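Local coordinates for uricase (Arthrobacter globiformis, PDB 2YZE), which catalyses the oxidation of uric acid to 5-hydroxyisourate, which is then processed further to (S)-allantoin, at residues Glu162-Pro167 / His218-Gln223; Leu182-Ser187 / Ser246-His251. One frame throughout, in Å; residues are numbered along the deposited sequence.

Contact 1 of 2, residues Glu162-Pro167 / His218-Gln223; sequences EFHGFP and HSLALQ. With NOB ((dihydroxyboranyloxy-hydroxy-boranyl)oxylithium), chain I.
E162 and H218 meet through a nearly straight hydrogen bond (165°) from NE2 of H218 to OE2 of E162, carboxylate and imidazole planes 72° apart; its modelled length, 2.5 Å, is unusually short and doubtful. The other carboxylate oxygen is taken too: NE2 of H164 donates to OE1 of E162 at 2.8 Å, arriving from above the carboxylate plane. CD2 of L220 packs alongside the acid's carbon chain.

The backbones are tied directly once, where E162 N donates to S219 O (2.7 Å). E162 O and L220 O lie 3.2 Å apart with no proton to share; waters and N61 of the second subunit supply the protons. Water 1 donates to E162 O and is bonded to S219 OG, itself hydrogen-bonded to T225 in helix 222-236. Water 2 accepts from H164 N and donates to L220 O, as does N61.

Next to this polar network L222 N donates almost straight to OB3 of the borate (3.0 Å, 176°). With an NE2 donor on each oxygen, the carboxylate would probably stay ionised and favour the NE2-H form of each ring, tying down the loop whose urate-binding F163 lays one ring face over the ligand, OB2 3.7 Å from its plane; urate-binding Q223 lies nearby.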
ATOM      1  N   GLU A 162      -8.853  -4.907  30.473  1.00 22.14           N
ATOM      2  CA  GLU A 162      -8.482  -6.187  31.060  1.00 22.28           C
ATOM      3  C   GLU A 162      -8.935  -7.314  30.149  1.00 21.85           C
ATOM      4  O   GLU A 162      -9.716  -7.106  29.214  1.00 21.10           O
ATOM      5  CB  GLU A 162      -9.175  -6.379  32.411  1.00 22.93           C
ATOM      6  CG  GLU A 162      -8.973  -5.267  33.400  1.00 26.51           C
ATOM      7  CD  GLU A 162      -9.727  -5.507  34.701  1.00 29.60           C
ATOM      8  OE1 GLU A 162      -9.722  -6.655  35.195  1.00 29.46           O
ATOM      9  OE2 GLU A 162     -10.316  -4.546  35.234  1.00 29.56           O
ATOM     10  N   PHE A 163      -8.424  -8.508  30.421  1.00 21.26           N
ATOM     11  CA  PHE A 163      -8.822  -9.701  29.690  1.00 21.58           C
ATOM     12  C   PHE A 163      -8.447 -10.913  30.517  1.00 20.80           C
ATOM     13  O   PHE A 163      -7.283 -11.312  30.576  1.00 20.31           O
ATOM     14  CB  PHE A 163      -8.175  -9.801  28.311  1.00 20.21           C
ATOM     15  CG  PHE A 163      -8.799 -10.865  27.445  1.00 20.11           C
ATOM     16  CD1 PHE A 163     -10.173 -10.856  27.201  1.00 24.12           C
ATOM     17  CD2 PHE A 163      -8.037 -11.895  26.914  1.00 20.40           C
ATOM     18  CE1 PHE A 163     -10.781 -11.868  26.439  1.00 21.79           C
ATOM     19  CE2 PHE A 163      -8.630 -12.908  26.154  1.00 21.96           C
ATOM     20  CZ  PHE A 163     -10.009 -12.891  25.918  1.00 21.71           C
ATOM     21  N   HIS A 164      -9.453 -11.484  31.163  1.00 20.62           N
ATOM     22  CA  HIS A 164      -9.268 -12.645  32.013  1.00 20.53           C
ATOM     23  C   HIS A 164     -10.554 -13.457  32.048  1.00 21.20           C
ATOM     24  O   HIS A 164     -11.591 -13.020  31.541  1.00 21.47           O
ATOM     25  CB  HIS A 164      -8.880 -12.183  33.423  1.00 19.22           C
ATOM     26  CG  HIS A 164      -9.753 -11.091  33.964  1.00 19.39           C
ATOM     27  ND1 HIS A 164     -11.052 -11.306  34.373  1.00 21.06           N
ATOM     28  CD2 HIS A 164      -9.518  -9.769  34.140  1.00 19.24           C
ATOM     29  CE1 HIS A 164     -11.579 -10.165  34.780  1.00 20.73           C
ATOM     30  NE2 HIS A 164     -10.668  -9.216  34.649  1.00 20.38           N
ATOM     31  N   GLY A 165     -10.484 -14.649  32.630  1.00 21.27           N
ATOM     32  CA  GLY A 165     -11.668 -15.483  32.714  1.00 21.68           C
ATOM     33  C   GLY A 165     -11.956 -16.302  31.469  1.00 23.60           C
ATOM     34  O   GLY A 165     -13.006 -16.938  31.379  1.00 24.50           O
ATOM     35  N   PHE A 166     -11.043 -16.289  30.503  1.00 22.85           N
ATOM     36  CA  PHE A 166     -11.245 -17.070  29.291  1.00 23.00           C
ATOM     37  C   PHE A 166     -10.827 -18.504  29.583  1.00 24.01           C
ATOM     38  O   PHE A 166     -10.015 -18.746  30.475  1.00 23.90           O
ATOM     39  CB  PHE A 166     -10.421 -16.508  28.124  1.00 23.08           C
ATOM     40  CG  PHE A 166      -8.984 -16.201  28.469  1.00 23.04           C
ATOM     41  CD1 PHE A 166      -8.634 -14.968  29.017  1.00 22.05           C
ATOM     42  CD2 PHE A 166      -7.982 -17.137  28.235  1.00 21.32           C
ATOM     43  CE1 PHE A 166      -7.304 -14.669  29.322  1.00 22.54           C
ATOM     44  CE2 PHE A 166      -6.649 -16.850  28.537  1.00 22.37           C
ATOM     45  CZ  PHE A 166      -6.313 -15.610  29.081  1.00 21.54           C
ATOM     46  N   PRO A 167     -11.383 -19.478  28.845  1.00 23.34           N
ATOM     47  CA  PRO A 167     -11.026 -20.879  29.073  1.00 24.79           C
ATOM     48  C   PRO A 167      -9.602 -21.174  28.630  1.00 25.82           C
ATOM     49  O   PRO A 167      -9.116 -20.606  27.650  1.00 24.74           O
ATOM     50  CB  PRO A 167     -12.061 -21.634  28.241  1.00 25.01           C
ATOM     51  CG  PRO A 167     -12.277 -20.707  27.085  1.00 24.62           C
ATOM     52  CD  PRO A 167     -12.382 -19.361  27.768  1.00 23.56           C
ATOM     53  N   HIS A 218     -14.836   0.689  30.792  1.00 25.87           N
ATOM     54  CA  HIS A 218     -13.754  -0.072  31.409  1.00 27.24           C
ATOM     55  C   HIS A 218     -13.887  -1.429  30.733  1.00 26.23           C
ATOM     56  O   HIS A 218     -14.766  -2.219  31.074  1.00 27.76           O
ATOM     57  CB  HIS A 218     -13.954  -0.229  32.916  1.00 29.46           C
ATOM     58  CG  HIS A 218     -12.854  -0.997  33.577  1.00 32.85           C
ATOM     59  ND1 HIS A 218     -11.602  -0.465  33.793  1.00 34.18           N
ATOM     60  CD2 HIS A 218     -12.797  -2.281  34.006  1.00 33.96           C
ATOM     61  CE1 HIS A 218     -10.819  -1.387  34.325  1.00 36.03           C
ATOM     62  NE2 HIS A 218     -11.520  -2.498  34.465  1.00 35.84           N
ATOM     63  N   SER A 219     -13.006  -1.689  29.775  1.00 25.09           N
ATOM     64  CA  SER A 219     -13.060  -2.907  28.976  1.00 24.03           C
ATOM     65  C   SER A 219     -12.578  -4.209  29.598  1.00 23.26           C
ATOM     66  O   SER A 219     -11.457  -4.298  30.095  1.00 22.47           O
ATOM     67  CB  SER A 219     -12.303  -2.677  27.666  1.00 21.76           C
ATOM     68  OG  SER A 219     -12.428  -3.798  26.816  1.00 23.07           O
ATOM     69  N   LEU A 220     -13.448  -5.216  29.559  1.00 21.58           N
ATOM     70  CA  LEU A 220     -13.128  -6.545  30.071  1.00 20.19           C
ATOM     71  C   LEU A 220     -12.910  -7.440  28.863  1.00 19.71           C
ATOM     72  O   LEU A 220     -12.510  -8.593  28.988  1.00 20.39           O
ATOM     73  CB  LEU A 220     -14.279  -7.089  30.918  1.00 22.40           C
ATOM     74  CG  LEU A 220     -14.627  -6.272  32.162  1.00 23.38           C
ATOM     75  CD1 LEU A 220     -15.769  -6.948  32.921  1.00 26.22           C
ATOM     76  CD2 LEU A 220     -13.390  -6.157  33.052  1.00 24.36           C
ATOM     77  N   ALA A 221     -13.186  -6.886  27.684  1.00 20.45           N
ATOM     78  CA  ALA A 221     -13.024  -7.593  26.421  1.00 20.16           C
ATOM     79  C   ALA A 221     -13.349  -6.620  25.291  1.00 20.16           C
ATOM     80  O   ALA A 221     -14.170  -5.723  25.454  1.00 19.44           O
ATOM     81  CB  ALA A 221     -13.958  -8.785  26.361  1.00 21.39           C
ATOM     82  N   LEU A 222     -12.698  -6.791  24.150  1.00 20.94           N
ATOM     83  CA  LEU A 222     -12.957  -5.913  23.013  1.00 22.73           C
ATOM     84  C   LEU A 222     -14.424  -6.074  22.620  1.00 21.05           C
ATOM     85  O   LEU A 222     -15.065  -5.120  22.170  1.00 21.96           O
ATOM     86  CB  LEU A 222     -12.071  -6.291  21.826  1.00 22.86           C
ATOM     87  CG  LEU A 222     -11.464  -5.150  21.001  1.00 27.74           C
ATOM     88  CD1 LEU A 222     -11.132  -5.677  19.620  1.00 23.97           C
ATOM     89  CD2 LEU A 222     -12.418  -3.966  20.901  1.00 22.71           C
ATOM     90  N   GLN A 223     -14.948  -7.286  22.789  1.00 20.16           N
ATOM     91  CA  GLN A 223     -16.347  -7.567  22.458  1.00 20.60           C
ATOM     92  C   GLN A 223     -17.278  -6.661  23.261  1.00 19.90           C
ATOM     93  O   GLN A 223     -18.256  -6.146  22.726  1.00 18.27           O
ATOM     94  CB  GLN A 223     -16.703  -9.043  22.731  1.00 20.95           C
ATOM     95  CG  GLN A 223     -16.113 -10.041  21.729  1.00 22.46           C
ATOM     96  CD  GLN A 223     -14.731 -10.534  22.125  1.00 21.35           C
ATOM     97  OE1 GLN A 223     -13.976  -9.827  22.785  1.00 21.28           O
ATOM     98  NE2 GLN A 223     -14.393 -11.750  21.711  1.00 21.32           N
TER
HETATM   99  B1  NOB I 403     -10.153 -10.375  23.246  1.00 32.07           B
HETATM  100  B2  NOB I 403      -7.771 -10.863  22.352  1.00 33.32           B
HETATM  101  OB1 NOB I 403     -11.035 -11.486  22.604  1.00 30.03           O
HETATM  102  OB2 NOB I 403      -8.627 -10.156  23.511  1.00 32.55           O
HETATM  103  OB3 NOB I 403     -10.702  -9.023  23.781  1.00 30.76           O
HETATM  104  OB4 NOB I 403      -7.655 -10.486  20.809  1.00 34.10           O
HETATM  105  OB5 NOB I 403      -7.041 -12.186  22.821  1.00 30.90           O
HETATM  106 LI   NOB I 403      -8.903 -12.888  22.661  1.00 25.77          LI
HETATM  107  O   HOH W   1     -10.172  -5.220  27.224  1.00 22.36           O
HETATM  108  O   HOH W   2     -11.605  -9.606  31.475  1.00 17.22           O

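Contact 2 of 2, residues Leu182-Ser187 / Ser246-His251; sequences LATDVS and SLPNKH. With NOB ((dihydroxyboranyloxy-hydroxy-boranyl)oxylithium), chain I.
K250 reaches across to the strand of A183, T184 and D185, and its side chain can be followed atom by atom. CB sits 3.6 Å from A183 O, the same carbonyl that accepts the K250 backbone N-H. CG, set beside its own backbone N (chi1 -40°), keeps near that oxygen and passes 3.9 Å from T184 CA. Bends at chi2 and chi3 carry CD and CE across the D185 side chain at about a right angle, CE 3.4 Å from D185 OD1. NZ finally forms a salt bridge with D185, bonding OD1 at 3.0 Å on its syn side, with a weak second bond to OD2. OD1 is also hydrogen-bonded to the T154 hydroxyl of strand 143-157, so the acid joins three strands. An alanine in place of K250 would probably leave the D185 carboxylate without its cationic mate and uncover the backbone around A183 and T184.

T184 OG1, anti to the backbone N (chi1 -174°), donates to a lone pair of P248 O at 2.6 Å. The proline N has no hydrogen to share with OG1, and D185 N, near the proline ring, is buried with no partner in the model. The ring also packs against CB of D185. Farther along, S246 N donates to S187 O (3.1 Å), and water 4 bridges D185 O, S246 O and the S187 hydroxyl.

Toward the ligand, water 3 links A183 N with N249 OD1 and K250 O, while N249 ND2 makes a weak bond to OB4 of the borate. The H251 ring has N249 O over one face. These are neighbouring antiparallel strands of the T-fold (tunnelling-fold) sheet of uricases, their segments at 155°; the start of 182-192 lies at the active site beside urate-binding N249 and charge-relay H251.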
ATOM      1  N   LEU A 182      -5.331  -1.350  24.841  1.00 17.31           N
ATOM      2  CA  LEU A 182      -6.399  -1.776  23.941  1.00 17.60           C
ATOM      3  C   LEU A 182      -6.345  -0.778  22.797  1.00 16.35           C
ATOM      4  O   LEU A 182      -6.681   0.390  22.975  1.00 18.01           O
ATOM      5  CB  LEU A 182      -7.768  -1.706  24.633  1.00 18.26           C
ATOM      6  CG  LEU A 182      -8.972  -2.095  23.760  1.00 20.52           C
ATOM      7  CD1 LEU A 182      -8.874  -3.554  23.350  1.00 19.91           C
ATOM      8  CD2 LEU A 182     -10.260  -1.853  24.525  1.00 19.85           C
ATOM      9  N   ALA A 183      -5.883  -1.226  21.638  1.00 17.59           N
ATOM     10  CA  ALA A 183      -5.782  -0.356  20.470  1.00 20.00           C
ATOM     11  C   ALA A 183      -6.527  -0.991  19.303  1.00 20.13           C
ATOM     12  O   ALA A 183      -6.465  -2.209  19.099  1.00 17.95           O
ATOM     13  CB  ALA A 183      -4.318  -0.145  20.101  1.00 19.51           C
ATOM     14  N   THR A 184      -7.227  -0.168  18.531  1.00 19.21           N
ATOM     15  CA  THR A 184      -7.976  -0.687  17.401  1.00 19.66           C
ATOM     16  C   THR A 184      -8.172   0.382  16.333  1.00 21.09           C
ATOM     17  O   THR A 184      -7.833   1.547  16.542  1.00 21.34           O
ATOM     18  CB  THR A 184      -9.363  -1.224  17.870  1.00 20.40           C
ATOM     19  OG1 THR A 184     -10.030  -1.860  16.777  1.00 19.77           O
ATOM     20  CG2 THR A 184     -10.240  -0.095  18.383  1.00 20.81           C
ATOM     21  N   ASP A 185      -8.685  -0.036  15.179  1.00 22.07           N
ATOM     22  CA  ASP A 185      -8.983   0.871  14.071  1.00 23.83           C
ATOM     23  C   ASP A 185     -10.499   0.850  13.997  1.00 23.17           C
ATOM     24  O   ASP A 185     -11.087  -0.184  13.699  1.00 24.49           O
ATOM     25  CB  ASP A 185      -8.431   0.357  12.740  1.00 25.65           C
ATOM     26  CG  ASP A 185      -6.924   0.422  12.660  1.00 30.29           C
ATOM     27  OD1 ASP A 185      -6.324   1.304  13.311  1.00 32.01           O
ATOM     28  OD2 ASP A 185      -6.340  -0.402  11.923  1.00 33.83           O
ATOM     29  N   VAL A 186     -11.138   1.971  14.281  1.00 23.31           N
ATOM     30  CA  VAL A 186     -12.588   1.999  14.256  1.00 24.41           C
ATOM     31  C   VAL A 186     -13.160   1.979  12.838  1.00 26.33           C
ATOM     32  O   VAL A 186     -13.003   2.933  12.074  1.00 26.31           O
ATOM     33  CB  VAL A 186     -13.130   3.232  15.012  1.00 25.61           C
ATOM     34  CG1 VAL A 186     -14.658   3.189  15.065  1.00 26.72           C
ATOM     35  CG2 VAL A 186     -12.554   3.263  16.423  1.00 24.36           C
ATOM     36  N   SER A 187     -13.782   0.856  12.493  1.00 26.42           N
ATOM     37  CA  SER A 187     -14.443   0.668  11.207  1.00 27.18           C
ATOM     38  C   SER A 187     -15.873   0.372  11.601  1.00 26.91           C
ATOM     39  O   SER A 187     -16.163  -0.685  12.172  1.00 24.60           O
ATOM     40  CB  SER A 187     -13.884  -0.532  10.438  1.00 30.27           C
ATOM     41  OG  SER A 187     -12.779  -0.168   9.635  1.00 34.99           O
ATOM     42  N   SER A 246     -16.187  -3.691  12.809  1.00 20.97           N
ATOM     43  CA  SER A 246     -15.107  -4.628  12.532  1.00 20.72           C
ATOM     44  C   SER A 246     -13.904  -3.993  13.214  1.00 22.65           C
ATOM     45  O   SER A 246     -13.314  -3.033  12.696  1.00 21.83           O
ATOM     46  CB  SER A 246     -14.874  -4.742  11.025  1.00 21.58           C
ATOM     47  OG  SER A 246     -13.858  -5.688  10.738  1.00 23.31           O
ATOM     48  N   LEU A 247     -13.557  -4.522  14.385  1.00 19.42           N
ATOM     49  CA  LEU A 247     -12.469  -3.972  15.180  1.00 20.97           C
ATOM     50  C   LEU A 247     -11.267  -4.884  15.372  1.00 20.54           C
ATOM     51  O   LEU A 247     -11.372  -5.943  15.988  1.00 20.40           O
ATOM     52  CB  LEU A 247     -13.001  -3.571  16.561  1.00 20.78           C
ATOM     53  CG  LEU A 247     -14.209  -2.630  16.589  1.00 22.14           C
ATOM     54  CD1 LEU A 247     -14.614  -2.363  18.023  1.00 19.82           C
ATOM     55  CD2 LEU A 247     -13.859  -1.326  15.881  1.00 22.16           C
ATOM     56  N   PRO A 248     -10.105  -4.488  14.836  1.00 21.41           N
ATOM     57  CA  PRO A 248      -8.918  -5.325  15.006  1.00 21.27           C
ATOM     58  C   PRO A 248      -8.345  -5.076  16.398  1.00 23.41           C
ATOM     59  O   PRO A 248      -8.472  -3.976  16.938  1.00 24.22           O
ATOM     60  CB  PRO A 248      -7.984  -4.824  13.910  1.00 22.10           C
ATOM     61  CG  PRO A 248      -8.328  -3.363  13.832  1.00 22.33           C
ATOM     62  CD  PRO A 248      -9.848  -3.403  13.869  1.00 21.41           C
ATOM     63  N   ASN A 249      -7.754  -6.097  17.002  1.00 23.26           N
ATOM     64  CA  ASN A 249      -7.143  -5.907  18.308  1.00 22.48           C
ATOM     65  C   ASN A 249      -5.669  -5.802  17.960  1.00 22.62           C
ATOM     66  O   ASN A 249      -4.978  -6.815  17.830  1.00 22.77           O
ATOM     67  CB  ASN A 249      -7.394  -7.104  19.225  1.00 24.27           C
ATOM     68  CG  ASN A 249      -7.056  -6.800  20.678  1.00 29.24           C
ATOM     69  OD1 ASN A 249      -6.459  -5.765  20.983  1.00 30.00           O
ATOM     70  ND2 ASN A 249      -7.437  -7.702  21.581  1.00 31.46           N
ATOM     71  N   LYS A 250      -5.209  -4.568  17.769  1.00 22.63           N
ATOM     72  CA  LYS A 250      -3.827  -4.291  17.399  1.00 23.22           C
ATOM     73  C   LYS A 250      -2.949  -4.446  18.626  1.00 23.05           C
ATOM     74  O   LYS A 250      -2.851  -3.554  19.472  1.00 20.61           O
ATOM     75  CB  LYS A 250      -3.732  -2.884  16.819  1.00 22.83           C
ATOM     76  CG  LYS A 250      -4.923  -2.571  15.911  1.00 29.00           C
ATOM     77  CD  LYS A 250      -4.546  -1.753  14.705  1.00 33.26           C
ATOM     78  CE  LYS A 250      -3.977  -0.416  15.082  1.00 34.85           C
ATOM     79  NZ  LYS A 250      -3.553   0.288  13.845  1.00 39.61           N
ATOM     80  N   HIS A 251      -2.317  -5.607  18.704  1.00 22.58           N
ATOM     81  CA  HIS A 251      -1.485  -5.965  19.835  1.00 23.00           C
ATOM     82  C   HIS A 251      -0.256  -5.119  20.101  1.00 21.53           C
ATOM     83  O   HIS A 251       0.594  -4.916  19.233  1.00 20.85           O
ATOM     84  CB  HIS A 251      -1.085  -7.435  19.716  1.00 24.49           C
ATOM     85  CG  HIS A 251      -2.251  -8.363  19.554  1.00 26.20           C
ATOM     86  ND1 HIS A 251      -2.332  -9.287  18.534  1.00 28.39           N
ATOM     87  CD2 HIS A 251      -3.386  -8.505  20.279  1.00 24.56           C
ATOM     88  CE1 HIS A 251      -3.466  -9.958  18.638  1.00 26.02           C
ATOM     89  NE2 HIS A 251      -4.123  -9.504  19.689  1.00 27.20           N
TER
HETATM   90  B1  NOB I 403     -10.153 -10.375  23.246  1.00 32.07           B
HETATM   91  B2  NOB I 403      -7.771 -10.863  22.352  1.00 33.32           B
HETATM   92  OB1 NOB I 403     -11.035 -11.486  22.604  1.00 30.03           O
HETATM   93  OB2 NOB I 403      -8.627 -10.156  23.511  1.00 32.55           O
HETATM   94  OB3 NOB I 403     -10.702  -9.023  23.781  1.00 30.76           O
HETATM   95  OB4 NOB I 403      -7.655 -10.486  20.809  1.00 34.10           O
HETATM   96  OB5 NOB I 403      -7.041 -12.186  22.821  1.00 30.90           O
HETATM   97 LI   NOB I 403      -8.903 -12.888  22.661  1.00 25.77          LI
HETATM   98  O   HOH W   3      -4.724  -3.719  21.408  1.00 22.18           O
HETATM   99  O   HOH W   4     -10.854  -1.505  11.279  1.00 31.57           O

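In the fold
The centres of contacts 1 and 2 lie 14 Å apart, on the same side of the chain's centre, and their segments alternate along the chain: 162-167, 182-187, 218-223, 246-251. Contact 2 pairs strands 182-192 and 240-254 of the large antiparallel sheet; contact 1 sets the loop before strand 182-192 against the beginning of helix 222-236, which leads on to strand 240-254. L222 joins them, its side chain packing on L182, L247 and N249. Both contacts touch the same borate, which R180 of this chain and T67 of the second subunit also bond, so loop, helix start and the N249-H251 part of strand 240-254 are brought together at a site completed across the subunit interface.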